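Local coordinates for protein ATP-dependent DNA helicase PIF1 (Candida albicans, PDB 7OTJ) that probably works as an ATP-dependent 5'-3' DNA helicase that unwinds duplexes and G-quadruplexes to keep the nuclear and mitochondrial genomes stable, at residues G79-L84 with L117-E122; Q276-F281 with V435-I440; V419-E424 with F442-A447. All blocks are in the same frame, centred on the assembly; numbering follows the deposited sequence.

Contact 1: G79-L84 with L117-E122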
ATOM      1  N   GLY A  79      14.255   8.609  15.591  1.00 62.98           N
ATOM      2  CA  GLY A  79      15.419   9.080  16.315  1.00 75.16           C
ATOM      3  C   GLY A  79      16.730   8.917  15.572  1.00 78.12           C
ATOM      4  O   GLY A  79      16.764   8.844  14.339  1.00 75.09           O
ATOM      5  N   LYS A  80      17.823   8.845  16.318  1.00 72.08           N
ATOM      6  CA  LYS A  80      19.136   8.676  15.722  1.00 74.89           C
ATOM      7  C   LYS A  80      19.477   7.197  15.610  1.00 73.03           C
ATOM      8  O   LYS A  80      18.977   6.363  16.371  1.00 70.67           O
ATOM      9  CB  LYS A  80      20.200   9.419  16.528  1.00 73.10           C
ATOM     10  CG  LYS A  80      20.020   9.353  18.023  1.00 76.83           C
ATOM     11  CD  LYS A  80      20.728  10.525  18.682  1.00 83.05           C
ATOM     12  CE  LYS A  80      22.153  10.687  18.164  1.00 81.69           C
ATOM     13  NZ  LYS A  80      22.739  11.993  18.584  1.00 73.68           N
ATOM     14  N   VAL A  81      20.329   6.884  14.631  1.00 60.48           N
ATOM     15  CA  VAL A  81      20.610   5.494  14.281  1.00 67.19           C
ATOM     16  C   VAL A  81      21.127   4.719  15.486  1.00 66.96           C
ATOM     17  O   VAL A  81      20.843   3.526  15.640  1.00 69.19           O
ATOM     18  CB  VAL A  81      21.597   5.436  13.100  1.00 70.79           C
ATOM     19  CG1 VAL A  81      21.840   3.994  12.676  1.00 63.81           C
ATOM     20  CG2 VAL A  81      21.065   6.254  11.936  1.00 66.65           C
ATOM     21  N   GLU A  82      21.896   5.376  16.357  1.00 69.07           N
ATOM     22  CA  GLU A  82      22.402   4.690  17.543  1.00 70.53           C
ATOM     23  C   GLU A  82      21.260   4.163  18.409  1.00 65.57           C
ATOM     24  O   GLU A  82      21.356   3.070  18.978  1.00 63.96           O
ATOM     25  CB  GLU A  82      23.301   5.631  18.351  1.00 62.40           C
ATOM     26  CG  GLU A  82      24.630   5.985  17.680  1.00 80.60           C
ATOM     27  CD  GLU A  82      24.478   6.903  16.473  1.00 91.72           C
ATOM     28  OE1 GLU A  82      23.444   7.598  16.363  1.00 77.02           O
ATOM     29  OE2 GLU A  82      25.400   6.926  15.629  1.00102.43           O
ATOM     30  N   ASN A  83      20.150   4.902  18.481  1.00 70.97           N
ATOM     31  CA  ASN A  83      19.016   4.442  19.278  1.00 67.27           C
ATOM     32  C   ASN A  83      18.179   3.419  18.520  1.00 67.17           C
ATOM     33  O   ASN A  83      17.722   2.432  19.110  1.00 67.68           O
ATOM     34  CB  ASN A  83      18.147   5.629  19.698  1.00 79.46           C
ATOM     35  CG  ASN A  83      18.892   6.622  20.568  1.00 78.50           C
ATOM     36  OD1 ASN A  83      19.874   6.278  21.225  1.00 81.95           O
ATOM     37  ND2 ASN A  83      18.421   7.865  20.582  1.00 89.30           N
ATOM     38  N   LEU A  84      17.958   3.650  17.222  1.00 63.11           N
ATOM     39  CA  LEU A  84      17.236   2.688  16.394  1.00 60.11           C
ATOM     40  C   LEU A  84      17.878   1.308  16.446  1.00 63.34           C
ATOM     41  O   LEU A  84      17.179   0.288  16.409  1.00 56.41           O
ATOM     42  CB  LEU A  84      17.168   3.186  14.953  1.00 63.31           C
ATOM     43  CG  LEU A  84      16.424   4.499  14.726  1.00 68.82           C
ATOM     44  CD1 LEU A  84      16.422   4.832  13.246  1.00 66.15           C
ATOM     45  CD2 LEU A  84      14.999   4.430  15.274  1.00 63.34           C
ATOM     46  N   LEU A 117      16.243   5.735   4.135  1.00 48.12           N
ATOM     47  CA  LEU A 117      17.082   4.755   3.462  1.00 51.77           C
ATOM     48  C   LEU A 117      18.515   4.792   3.983  1.00 49.70           C
ATOM     49  O   LEU A 117      19.176   3.750   4.058  1.00 45.31           O
ATOM     50  CB  LEU A 117      17.039   4.994   1.954  1.00 50.75           C
ATOM     51  CG  LEU A 117      17.531   3.815   1.123  1.00 52.26           C
ATOM     52  CD1 LEU A 117      16.576   2.626   1.258  1.00 39.06           C
ATOM     53  CD2 LEU A 117      17.730   4.220  -0.333  1.00 48.79           C
ATOM     54  N   ASN A 118      19.013   5.985   4.333  1.00 54.06           N
ATOM     55  CA  ASN A 118      20.356   6.107   4.898  1.00 47.78           C
ATOM     56  C   ASN A 118      20.445   5.464   6.278  1.00 48.74           C
ATOM     57  O   ASN A 118      21.464   4.849   6.617  1.00 56.96           O
ATOM     58  CB  ASN A 118      20.765   7.579   4.969  1.00 46.58           C
ATOM     59  CG  ASN A 118      21.217   8.131   3.625  1.00 48.53           C
ATOM     60  OD1 ASN A 118      21.632   7.380   2.745  1.00 55.02           O
ATOM     61  ND2 ASN A 118      21.154   9.451   3.468  1.00 47.98           N
ATOM     62  N   LYS A 119      19.387   5.591   7.084  1.00 45.38           N
ATOM     63  CA  LYS A 119      19.345   4.894   8.366  1.00 47.76           C
ATOM     64  C   LYS A 119      19.319   3.385   8.159  1.00 51.38           C
ATOM     65  O   LYS A 119      20.067   2.645   8.805  1.00 52.26           O
ATOM     66  CB  LYS A 119      18.127   5.339   9.177  1.00 50.73           C
ATOM     67  CG  LYS A 119      18.129   6.806   9.577  1.00 59.44           C
ATOM     68  CD  LYS A 119      16.903   7.154  10.410  1.00 48.29           C
ATOM     69  CE  LYS A 119      17.060   8.505  11.078  1.00 53.65           C
ATOM     70  NZ  LYS A 119      15.891   8.826  11.939  1.00 66.18           N
ATOM     71  N   LEU A 120      18.463   2.912   7.251  1.00 55.89           N
ATOM     72  CA  LEU A 120      18.423   1.484   6.957  1.00 52.53           C
ATOM     73  C   LEU A 120      19.790   0.981   6.516  1.00 49.41           C
ATOM     74  O   LEU A 120      20.202  -0.121   6.892  1.00 51.95           O
ATOM     75  CB  LEU A 120      17.376   1.198   5.884  1.00 43.91           C
ATOM     76  CG  LEU A 120      15.922   1.375   6.333  1.00 46.61           C
ATOM     77  CD1 LEU A 120      14.971   1.387   5.142  1.00 39.97           C
ATOM     78  CD2 LEU A 120      15.548   0.280   7.317  1.00 41.35           C
ATOM     79  N   ASN A 121      20.507   1.781   5.722  1.00 46.17           N
ATOM     80  CA  ASN A 121      21.840   1.393   5.275  1.00 45.10           C
ATOM     81  C   ASN A 121      22.789   1.212   6.457  1.00 52.31           C
ATOM     82  O   ASN A 121      23.444   0.171   6.588  1.00 49.14           O
ATOM     83  CB  ASN A 121      22.380   2.435   4.298  1.00 43.69           C
ATOM     84  CG  ASN A 121      23.626   1.961   3.575  1.00 50.89           C
ATOM     85  OD1 ASN A 121      23.908   0.762   3.523  1.00 48.08           O
ATOM     86  ND2 ASN A 121      24.376   2.899   3.007  1.00 47.05           N
ATOM     87  N   GLU A 122      22.854   2.216   7.339  1.00 45.63           N
ATOM     88  CA  GLU A 122      23.735   2.143   8.502  1.00 47.02           C
ATOM     89  C   GLU A 122      23.335   1.005   9.428  1.00 46.88           C
ATOM     90  O   GLU A 122      24.198   0.342  10.014  1.00 56.68           O
ATOM     91  CB  GLU A 122      23.729   3.475   9.253  1.00 50.73           C
ATOM     92  CG  GLU A 122      24.245   4.656   8.426  1.00 76.85           C
ATOM     93  CD  GLU A 122      24.411   5.938   9.236  1.00 83.96           C
ATOM     94  OE1 GLU A 122      24.621   7.002   8.615  1.00 86.77           O
ATOM     95  OE2 GLU A 122      24.341   5.887  10.485  1.00 81.47           O
TER
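Lys-119 reaches across to the turn before helix 81-90 and hydrogen-bonds the carbonyl of Gly-79, NZ to O 2.6 Å. The ammonium lies in the carbonyl plane, with a C=O...N angle of 158°. It also binds Gly-77 O, so two carbonyls of one loop grip the same lysine. The Lys-119 chain is extended beyond CG and serves as an apolar rod on its way there. Val-81 CG2 rests against Lys-119 CG at 3.8 Å. Leu-84 CD1 meets Lys-119 CD at 3.7 Å, the two chains crossing at about a right angle. Val-81 also meets Glu-122: its CG2 lies 3.6 Å from Glu-122 OE2, and its CG1 faces Glu-122 CB. With CG1 anti to its backbone N (chi1 -177°), Val-81 turns both methyls to this helix.

Lys-80 is at the N-cap position of helix 81-90, and its carbonyl accepts from both Asn-83 N and Leu-84 N. Ile-123, further along helix 114-128, touches both Val-81 and Leu-84. On other sides of helix 114-128, Leu-120 packs on helix 68-72, while Asn-118 and Asn-121 bond to helix 174-179. The contact joins the start of helix 81-90 to helix 114-128 at the surface of the P-loop NTPase region.

Contact 2: Q276-F281 with V435-I440. With nucleotides of chain C.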
ATOM      1  N   GLN A 276      -2.950   8.776  21.622  1.00 47.63           N
ATOM      2  CA  GLN A 276      -2.214   9.096  20.406  1.00 48.59           C
ATOM      3  C   GLN A 276      -1.753   7.836  19.686  1.00 53.91           C
ATOM      4  O   GLN A 276      -1.595   7.852  18.461  1.00 61.22           O
ATOM      5  CB  GLN A 276      -1.039  10.013  20.735  1.00 52.72           C
ATOM      6  CG  GLN A 276      -1.473  11.366  21.297  1.00 46.91           C
ATOM      7  CD  GLN A 276      -0.309  12.175  21.837  1.00 61.39           C
ATOM      8  OE1 GLN A 276       0.735  11.622  22.190  1.00 66.62           O
ATOM      9  NE2 GLN A 276      -0.483  13.489  21.908  1.00 61.22           N
ATOM     10  N   VAL A 277      -1.522   6.745  20.419  1.00 54.20           N
ATOM     11  CA  VAL A 277      -1.217   5.470  19.775  1.00 54.11           C
ATOM     12  C   VAL A 277      -2.452   4.911  19.084  1.00 50.22           C
ATOM     13  O   VAL A 277      -2.388   4.448  17.940  1.00 59.49           O
ATOM     14  CB  VAL A 277      -0.648   4.467  20.791  1.00 50.63           C
ATOM     15  CG1 VAL A 277      -0.746   3.053  20.242  1.00 51.40           C
ATOM     16  CG2 VAL A 277       0.781   4.793  21.086  1.00 55.28           C
ATOM     17  N   LEU A 278      -3.592   4.919  19.778  1.00 52.82           N
ATOM     18  CA  LEU A 278      -4.801   4.341  19.201  1.00 59.02           C
ATOM     19  C   LEU A 278      -5.243   5.078  17.947  1.00 48.94           C
ATOM     20  O   LEU A 278      -5.755   4.451  17.015  1.00 55.36           O
ATOM     21  CB  LEU A 278      -5.924   4.346  20.232  1.00 49.65           C
ATOM     22  CG  LEU A 278      -5.796   3.283  21.317  1.00 50.29           C
ATOM     23  CD1 LEU A 278      -6.760   3.579  22.450  1.00 53.39           C
ATOM     24  CD2 LEU A 278      -6.062   1.918  20.717  1.00 51.02           C
ATOM     25  N   THR A 279      -5.025   6.394  17.894  1.00 48.82           N
ATOM     26  CA  THR A 279      -5.472   7.187  16.754  1.00 48.24           C
ATOM     27  C   THR A 279      -4.929   6.637  15.441  1.00 48.69           C
ATOM     28  O   THR A 279      -5.605   6.716  14.410  1.00 61.97           O
ATOM     29  CB  THR A 279      -5.077   8.653  16.954  1.00 59.98           C
ATOM     30  OG1 THR A 279      -5.845   9.204  18.031  1.00 58.56           O
ATOM     31  CG2 THR A 279      -5.336   9.477  15.698  1.00 52.28           C
ATOM     32  N   ASN A 280      -3.749   6.025  15.462  1.00 49.40           N
ATOM     33  CA  ASN A 280      -3.105   5.569  14.240  1.00 48.89           C
ATOM     34  C   ASN A 280      -3.324   4.087  13.965  1.00 49.03           C
ATOM     35  O   ASN A 280      -2.755   3.562  13.003  1.00 49.30           O
ATOM     36  CB  ASN A 280      -1.610   5.870  14.296  1.00 57.75           C
ATOM     37  CG  ASN A 280      -1.316   7.343  14.163  1.00 58.71           C
ATOM     38  OD1 ASN A 280      -2.062   8.077  13.517  1.00 70.07           O
ATOM     39  ND2 ASN A 280      -0.226   7.786  14.774  1.00 65.29           N
ATOM     40  N   PHE A 281      -4.161   3.412  14.754  1.00 51.26           N
ATOM     41  CA  PHE A 281      -4.527   2.035  14.443  1.00 54.26           C
ATOM     42  C   PHE A 281      -5.427   2.005  13.213  1.00 56.38           C
ATOM     43  O   PHE A 281      -6.375   2.787  13.107  1.00 59.53           O
ATOM     44  CB  PHE A 281      -5.249   1.381  15.623  1.00 50.82           C
ATOM     45  CG  PHE A 281      -4.334   0.828  16.676  1.00 57.34           C
ATOM     46  CD1 PHE A 281      -3.045   1.318  16.829  1.00 51.40           C
ATOM     47  CD2 PHE A 281      -4.762  -0.191  17.516  1.00 54.44           C
ATOM     48  CE1 PHE A 281      -2.206   0.812  17.803  1.00 51.50           C
ATOM     49  CE2 PHE A 281      -3.921  -0.703  18.492  1.00 51.93           C
ATOM     50  CZ  PHE A 281      -2.647  -0.202  18.634  1.00 51.35           C
ATOM     51  N   VAL A 435       1.862  -6.315  26.267  1.00 62.41           N
ATOM     52  CA  VAL A 435       1.036  -5.464  25.420  1.00 62.43           C
ATOM     53  C   VAL A 435       0.829  -4.132  26.129  1.00 53.50           C
ATOM     54  O   VAL A 435       0.402  -4.087  27.288  1.00 54.60           O
ATOM     55  CB  VAL A 435      -0.301  -6.145  25.095  1.00 63.04           C
ATOM     56  CG1 VAL A 435      -0.842  -6.853  26.320  1.00 67.82           C
ATOM     57  CG2 VAL A 435      -1.307  -5.129  24.591  1.00 57.38           C
ATOM     58  N   LEU A 436       1.176  -3.043  25.448  1.00 52.17           N
ATOM     59  CA  LEU A 436       1.049  -1.713  26.026  1.00 52.00           C
ATOM     60  C   LEU A 436      -0.280  -1.058  25.680  1.00 60.59           C
ATOM     61  O   LEU A 436      -0.843  -0.331  26.508  1.00 67.53           O
ATOM     62  CB  LEU A 436       2.209  -0.827  25.557  1.00 51.15           C
ATOM     63  CG  LEU A 436       3.631  -1.357  25.818  1.00 56.11           C
ATOM     64  CD1 LEU A 436       4.687  -0.420  25.257  1.00 51.00           C
ATOM     65  CD2 LEU A 436       3.880  -1.596  27.301  1.00 53.19           C
ATOM     66  N   VAL A 437      -0.811  -1.336  24.492  1.00 50.74           N
ATOM     67  CA  VAL A 437      -2.107  -0.835  24.054  1.00 50.49           C
ATOM     68  C   VAL A 437      -2.799  -1.957  23.293  1.00 58.99           C
ATOM     69  O   VAL A 437      -2.154  -2.692  22.539  1.00 55.73           O
ATOM     70  CB  VAL A 437      -1.967   0.423  23.170  1.00 52.31           C
ATOM     71  CG1 VAL A 437      -3.308   0.816  22.610  1.00 49.52           C
ATOM     72  CG2 VAL A 437      -1.382   1.573  23.959  1.00 59.35           C
ATOM     73  N   SER A 438      -4.107  -2.115  23.523  1.00 58.11           N
ATOM     74  CA  SER A 438      -4.900  -3.132  22.845  1.00 51.77           C
ATOM     75  C   SER A 438      -6.184  -2.528  22.288  1.00 60.13           C
ATOM     76  O   SER A 438      -6.871  -1.762  22.974  1.00 59.82           O
ATOM     77  CB  SER A 438      -5.234  -4.280  23.800  1.00 53.51           C
ATOM     78  OG  SER A 438      -5.997  -5.278  23.149  1.00 57.26           O
ATOM     79  N   ARG A 439      -6.526  -2.909  21.058  1.00 51.13           N
ATOM     80  CA  ARG A 439      -7.812  -2.565  20.464  1.00 58.70           C
ATOM     81  C   ARG A 439      -8.418  -3.813  19.848  1.00 65.82           C
ATOM     82  O   ARG A 439      -7.774  -4.484  19.034  1.00 64.74           O
ATOM     83  CB  ARG A 439      -7.701  -1.473  19.392  1.00 58.59           C
ATOM     84  CG  ARG A 439      -8.971  -1.369  18.539  1.00 50.19           C
ATOM     85  CD  ARG A 439      -8.985  -0.152  17.634  1.00 51.08           C
ATOM     86  NE  ARG A 439      -9.147   1.082  18.391  1.00 59.12           N
ATOM     87  CZ  ARG A 439      -9.002   2.297  17.881  1.00 64.68           C
ATOM     88  NH1 ARG A 439      -8.722   2.479  16.598  1.00 50.98           N
ATOM     89  NH2 ARG A 439      -9.129   3.354  18.681  1.00 62.83           N
ATOM     90  N   ILE A 440      -9.658  -4.110  20.222  1.00 61.34           N
ATOM     91  CA  ILE A 440     -10.390  -5.252  19.695  1.00 54.72           C
ATOM     92  C   ILE A 440     -11.504  -4.705  18.821  1.00 61.83           C
ATOM     93  O   ILE A 440     -12.326  -3.898  19.275  1.00 68.23           O
ATOM     94  CB  ILE A 440     -10.937  -6.146  20.819  1.00 58.70           C
ATOM     95  CG1 ILE A 440      -9.780  -6.684  21.669  1.00 65.26           C
ATOM     96  CG2 ILE A 440     -11.760  -7.287  20.238  1.00 58.28           C
ATOM     97  CD1 ILE A 440     -10.212  -7.547  22.834  1.00 76.43           C
TER
ATOM     98  P    DT C   5       3.369   0.665   9.470  1.00 47.72           P
ATOM     99  OP1  DT C   5       3.766  -0.748   9.249  1.00 49.65           O
ATOM    100  OP2  DT C   5       1.936   1.042   9.415  1.00 54.68           O
ATOM    101  O5'  DT C   5       4.013   1.104  10.865  1.00 53.42           O
ATOM    102  C5'  DT C   5       5.325   0.662  11.203  1.00 51.30           C
ATOM    103  C4'  DT C   5       5.381   0.161  12.638  1.00 51.85           C
ATOM    104  O4'  DT C   5       5.290   1.287  13.544  1.00 55.46           O
ATOM    105  C3'  DT C   5       4.267  -0.803  13.036  1.00 51.65           C
ATOM    106  O3'  DT C   5       4.777  -1.820  13.899  1.00 68.44           O
ATOM    107  C2'  DT C   5       3.258   0.099  13.753  1.00 50.89           C
ATOM    108  C1'  DT C   5       4.143   1.178  14.365  1.00 48.79           C
ATOM    109  N1   DT C   5       3.500   2.513  14.420  1.00 50.49           N
ATOM    110  C2   DT C   5       3.408   3.171  15.626  1.00 56.13           C
ATOM    111  O2   DT C   5       3.819   2.712  16.674  1.00 61.52           O
ATOM    112  N3   DT C   5       2.807   4.400  15.563  1.00 58.09           N
ATOM    113  C4   DT C   5       2.303   5.026  14.436  1.00 57.26           C
ATOM    114  O4   DT C   5       1.779   6.133  14.480  1.00 58.67           O
ATOM    115  C5   DT C   5       2.437   4.285  13.206  1.00 57.14           C
ATOM    116  C7   DT C   5       1.927   4.864  11.917  1.00 50.82           C
ATOM    117  C6   DT C   5       3.028   3.081  13.258  1.00 52.87           C
TER
HETATM  118  O   HOH W   1      -7.626   4.515  14.855  1.00 46.37           O
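Leu-278 sits between Val-437, the Arg-439 guanidinium and the Phe-281 ring. Its CD2 touches Val-437 CG1 at 3.5 Å. The same methyl lies over one face of the Arg-439 guanidinium. It also stands 4.0 Å above the plane of the Phe-281 ring, offset toward the rim. The Phe-281 ring is edge-on to the arginine stem: Arg-439 CB lies near the ring plane, 3.7 Å from Phe-281 CD2. Phe-281 and Arg-439 run past each other in opposite directions, and ring and guanidinium planes are 77° apart. The arginine stem leaves the strand with CG anti to the backbone N (chi1 166°), then bends at chi3, which brings the guanidinium back beside Leu-278. Val-277 adds a looser apolar contact, CG1 to Val-437 CG2 4.1 Å.

The guanidinium has several polar partners. NH1 donates in plane to a water at 2.9 Å from that atom, and this water also lies within hydrogen-bonding distance of Leu-278 O and Phe-281 O. NH1 further binds Ala-283 O. NH2 forms a salt bridge with Asp-265, which probably balances the charge of this buried arginine. At the turn after the helix, Asn-280 ND2 makes a weak hydrogen bond to O4 of thymidine 5 of chain C, with an N-H...O angle of 123°. The turn thus comes up to the bound DNA.

Leu-436 and Val-437 form a classic beta bulge opposite Thr-428. Strand 435-446 runs between strands 259-267 and 424-429, and helix 273-279 packs against it. Trp-426 and Thr-428 of strand 424-429 extend the surface against Phe-281. The contact joins helix 273-279, in the Pif1 2B family region, to the antiparallel sheet.

Contact 3: V419-E424 with F442-A447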
ATOM      1  N   VAL A 419     -17.919 -15.414   4.441  1.00 88.94           N
ATOM      2  CA  VAL A 419     -17.372 -15.866   5.713  1.00 90.82           C
ATOM      3  C   VAL A 419     -17.949 -15.003   6.828  1.00 82.31           C
ATOM      4  O   VAL A 419     -18.444 -13.897   6.600  1.00 77.40           O
ATOM      5  CB  VAL A 419     -15.824 -15.817   5.747  1.00 84.40           C
ATOM      6  CG1 VAL A 419     -15.228 -16.902   4.866  1.00 85.63           C
ATOM      7  CG2 VAL A 419     -15.325 -14.448   5.321  1.00 80.02           C
ATOM      8  N   VAL A 420     -17.895 -15.538   8.042  1.00 74.68           N
ATOM      9  CA  VAL A 420     -18.347 -14.826   9.231  1.00 75.86           C
ATOM     10  C   VAL A 420     -17.139 -14.145   9.866  1.00 81.19           C
ATOM     11  O   VAL A 420     -16.199 -14.815  10.310  1.00 83.01           O
ATOM     12  CB  VAL A 420     -19.039 -15.776  10.220  1.00 76.17           C
ATOM     13  CG1 VAL A 420     -18.282 -17.103  10.318  1.00 77.88           C
ATOM     14  CG2 VAL A 420     -19.172 -15.118  11.589  1.00 72.67           C
ATOM     15  N   VAL A 421     -17.166 -12.815   9.918  1.00 79.28           N
ATOM     16  CA  VAL A 421     -16.004 -12.024  10.314  1.00 78.14           C
ATOM     17  C   VAL A 421     -16.030 -11.848  11.829  1.00 76.04           C
ATOM     18  O   VAL A 421     -16.898 -11.157  12.368  1.00 78.26           O
ATOM     19  CB  VAL A 421     -15.985 -10.665   9.604  1.00 67.89           C
ATOM     20  CG1 VAL A 421     -14.776  -9.859  10.034  1.00 73.63           C
ATOM     21  CG2 VAL A 421     -15.995 -10.849   8.100  1.00 73.55           C
ATOM     22  N   GLU A 422     -15.063 -12.459  12.517  1.00 72.75           N
ATOM     23  CA  GLU A 422     -14.921 -12.363  13.962  1.00 79.24           C
ATOM     24  C   GLU A 422     -14.049 -11.172  14.347  1.00 72.70           C
ATOM     25  O   GLU A 422     -13.269 -10.672  13.533  1.00 72.16           O
ATOM     26  CB  GLU A 422     -14.324 -13.658  14.512  1.00 77.93           C
ATOM     27  CG  GLU A 422     -15.233 -14.868  14.367  1.00 77.22           C
ATOM     28  CD  GLU A 422     -14.681 -16.098  15.058  1.00 85.84           C
ATOM     29  OE1 GLU A 422     -13.542 -16.498  14.742  1.00 90.08           O
ATOM     30  OE2 GLU A 422     -15.382 -16.658  15.927  1.00 97.70           O
ATOM     31  N   PRO A 423     -14.158 -10.682  15.583  1.00 72.46           N
ATOM     32  CA  PRO A 423     -13.282  -9.587  16.009  1.00 64.61           C
ATOM     33  C   PRO A 423     -11.843 -10.051  16.187  1.00 71.28           C
ATOM     34  O   PRO A 423     -11.573 -11.212  16.509  1.00 68.91           O
ATOM     35  CB  PRO A 423     -13.893  -9.139  17.342  1.00 64.35           C
ATOM     36  CG  PRO A 423     -14.611 -10.335  17.846  1.00 75.06           C
ATOM     37  CD  PRO A 423     -15.141 -11.031  16.623  1.00 81.84           C
ATOM     38  N   GLU A 424     -10.917  -9.114  15.978  1.00 66.94           N
ATOM     39  CA  GLU A 424      -9.487  -9.363  16.074  1.00 60.03           C
ATOM     40  C   GLU A 424      -8.863  -8.352  17.024  1.00 62.04           C
ATOM     41  O   GLU A 424      -9.473  -7.337  17.365  1.00 68.55           O
ATOM     42  CB  GLU A 424      -8.808  -9.269  14.706  1.00 64.07           C
ATOM     43  CG  GLU A 424      -9.178 -10.383  13.759  1.00 67.25           C
ATOM     44  CD  GLU A 424      -8.786 -11.738  14.299  1.00 76.40           C
ATOM     45  OE1 GLU A 424      -9.656 -12.630  14.358  1.00 86.14           O
ATOM     46  OE2 GLU A 424      -7.607 -11.905  14.680  1.00 80.85           O
ATOM     47  N   PHE A 442     -13.660  -5.693  14.751  1.00 55.11           N
ATOM     48  CA  PHE A 442     -13.737  -6.484  13.537  1.00 55.19           C
ATOM     49  C   PHE A 442     -12.763  -5.926  12.505  1.00 61.24           C
ATOM     50  O   PHE A 442     -12.631  -4.705  12.370  1.00 61.57           O
ATOM     51  CB  PHE A 442     -15.159  -6.480  12.982  1.00 58.52           C
ATOM     52  CG  PHE A 442     -16.168  -7.078  13.916  1.00 66.06           C
ATOM     53  CD1 PHE A 442     -16.440  -8.434  13.885  1.00 65.42           C
ATOM     54  CD2 PHE A 442     -16.826  -6.288  14.843  1.00 64.30           C
ATOM     55  CE1 PHE A 442     -17.357  -8.989  14.749  1.00 73.26           C
ATOM     56  CE2 PHE A 442     -17.744  -6.837  15.712  1.00 71.66           C
ATOM     57  CZ  PHE A 442     -18.012  -8.190  15.664  1.00 81.29           C
ATOM     58  N   PRO A 443     -12.059  -6.784  11.773  1.00 59.43           N
ATOM     59  CA  PRO A 443     -11.050  -6.305  10.812  1.00 59.90           C
ATOM     60  C   PRO A 443     -11.668  -5.810   9.509  1.00 60.92           C
ATOM     61  O   PRO A 443     -11.400  -6.334   8.423  1.00 69.69           O
ATOM     62  CB  PRO A 443     -10.178  -7.550  10.613  1.00 56.61           C
ATOM     63  CG  PRO A 443     -11.136  -8.676  10.772  1.00 60.60           C
ATOM     64  CD  PRO A 443     -12.089  -8.254  11.858  1.00 54.70           C
ATOM     65  N   LEU A 444     -12.481  -4.758   9.604  1.00 51.01           N
ATOM     66  CA  LEU A 444     -13.191  -4.239   8.444  1.00 56.88           C
ATOM     67  C   LEU A 444     -13.209  -2.719   8.480  1.00 60.31           C
ATOM     68  O   LEU A 444     -13.266  -2.112   9.552  1.00 55.91           O
ATOM     69  CB  LEU A 444     -14.635  -4.764   8.388  1.00 59.40           C
ATOM     70  CG  LEU A 444     -14.860  -6.275   8.294  1.00 64.62           C
ATOM     71  CD1 LEU A 444     -16.336  -6.603   8.458  1.00 69.78           C
ATOM     72  CD2 LEU A 444     -14.330  -6.819   6.979  1.00 67.22           C
ATOM     73  N   ILE A 445     -13.128  -2.118   7.295  1.00 60.36           N
ATOM     74  CA  ILE A 445     -13.349  -0.694   7.088  1.00 56.15           C
ATOM     75  C   ILE A 445     -14.267  -0.544   5.884  1.00 57.17           C
ATOM     76  O   ILE A 445     -14.216  -1.345   4.946  1.00 55.05           O
ATOM     77  CB  ILE A 445     -12.033   0.087   6.876  1.00 53.24           C
ATOM     78  CG1 ILE A 445     -11.253  -0.498   5.703  1.00 53.83           C
ATOM     79  CG2 ILE A 445     -11.195   0.099   8.151  1.00 51.89           C
ATOM     80  CD1 ILE A 445     -10.053   0.315   5.330  1.00 56.55           C
ATOM     81  N   LEU A 446     -15.129   0.474   5.922  1.00 61.49           N
ATOM     82  CA  LEU A 446     -15.980   0.759   4.770  1.00 74.06           C
ATOM     83  C   LEU A 446     -15.085   1.110   3.590  1.00 74.95           C
ATOM     84  O   LEU A 446     -14.391   2.132   3.624  1.00 70.86           O
ATOM     85  CB  LEU A 446     -16.951   1.908   5.054  1.00 60.91           C
ATOM     86  CG  LEU A 446     -18.084   1.703   6.060  1.00 71.12           C
ATOM     87  CD1 LEU A 446     -18.799   3.020   6.327  1.00 62.84           C
ATOM     88  CD2 LEU A 446     -19.060   0.659   5.559  1.00 67.26           C
ATOM     89  N   ALA A 447     -15.059   0.257   2.559  1.00 81.05           N
ATOM     90  CA  ALA A 447     -14.012   0.426   1.562  1.00 77.52           C
ATOM     91  C   ALA A 447     -14.360   1.511   0.548  1.00 75.25           C
ATOM     92  O   ALA A 447     -13.709   2.551   0.517  1.00105.79           O
ATOM     93  CB  ALA A 447     -13.753  -0.907   0.855  1.00 72.03           C
TER
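The Phe-442 ring has Pro-423 on one face: Pro-423 CB sits 4.3 Å above the ring plane, over its centre. The two side chains lie side by side and point the same way, and Pro-423 CD comes 3.5 Å from Phe-442 CE1. At the ring edge, near its plane, is the carbonyl oxygen of Val-421, 3.2 Å from Phe-442 CD1. The rings of Tyr-261 and Tyr-403 also meet this phenylalanine, so it is buried in an aromatic setting. With CG anti to the carbonyl carbon (chi1 -62°), Phe-442 turns its ring back toward Val-421 and Pro-423.

Val-421 makes the second set of contacts. Its CG1 lies 3.6 Å from Pro-443 CD, and the two side chains run past each other in opposite directions. The same methyl reaches Leu-444 CD1 at 3.9 Å. Glu-422 O lies 3.2 Å from Pro-443 CD. Pro-443 is further touched by Glu-424, whose CG meets Pro-443 CG at 4.0 Å, while the bend at chi2 takes the carboxylate away. Pro-443 is also the centre of an inverse gamma turn, closed by Leu-444 N donating to Phe-442 O at 2.8 Å. This turn kinks the chain where it passes the 419-424 segment.

Strand 416-420 pairs with strand 404-409. The chain then passes through Pro-423 into strand 424-429, where Glu-424 bonds to Gln-441. Beyond the kink, strand 435-446 pairs with strand 294-297. Leu-444 and Phe-442 face Leu-287 of strand 286-289. The contact joins the 421-423 loop to strand 435-446 within the antiparallel sheet.

In the fold
Contact 1 comes first along the chain and lies in the P-loop NTPase region. Its centre is about 25 Å from that of contact 2 and about 36 Å from that of contact 3, and it touches neither. Contacts 2 and 3 have centres about 17 Å apart and share strand 435-446. Their segments alternate in sequence: 276-281, 419-424, 435-440, 442-447. They meet where Ile-440 CG2 packs on Glu-424 O at 3.7 Å. The shared strand packs on helix 273-279 in contact 2 and on the 419-424 segment in contact 3. Contacts 2 and 3 belong to the antiparallel sheet and contact 1 to the NTPase part, consistent with a helicase built of separate parts.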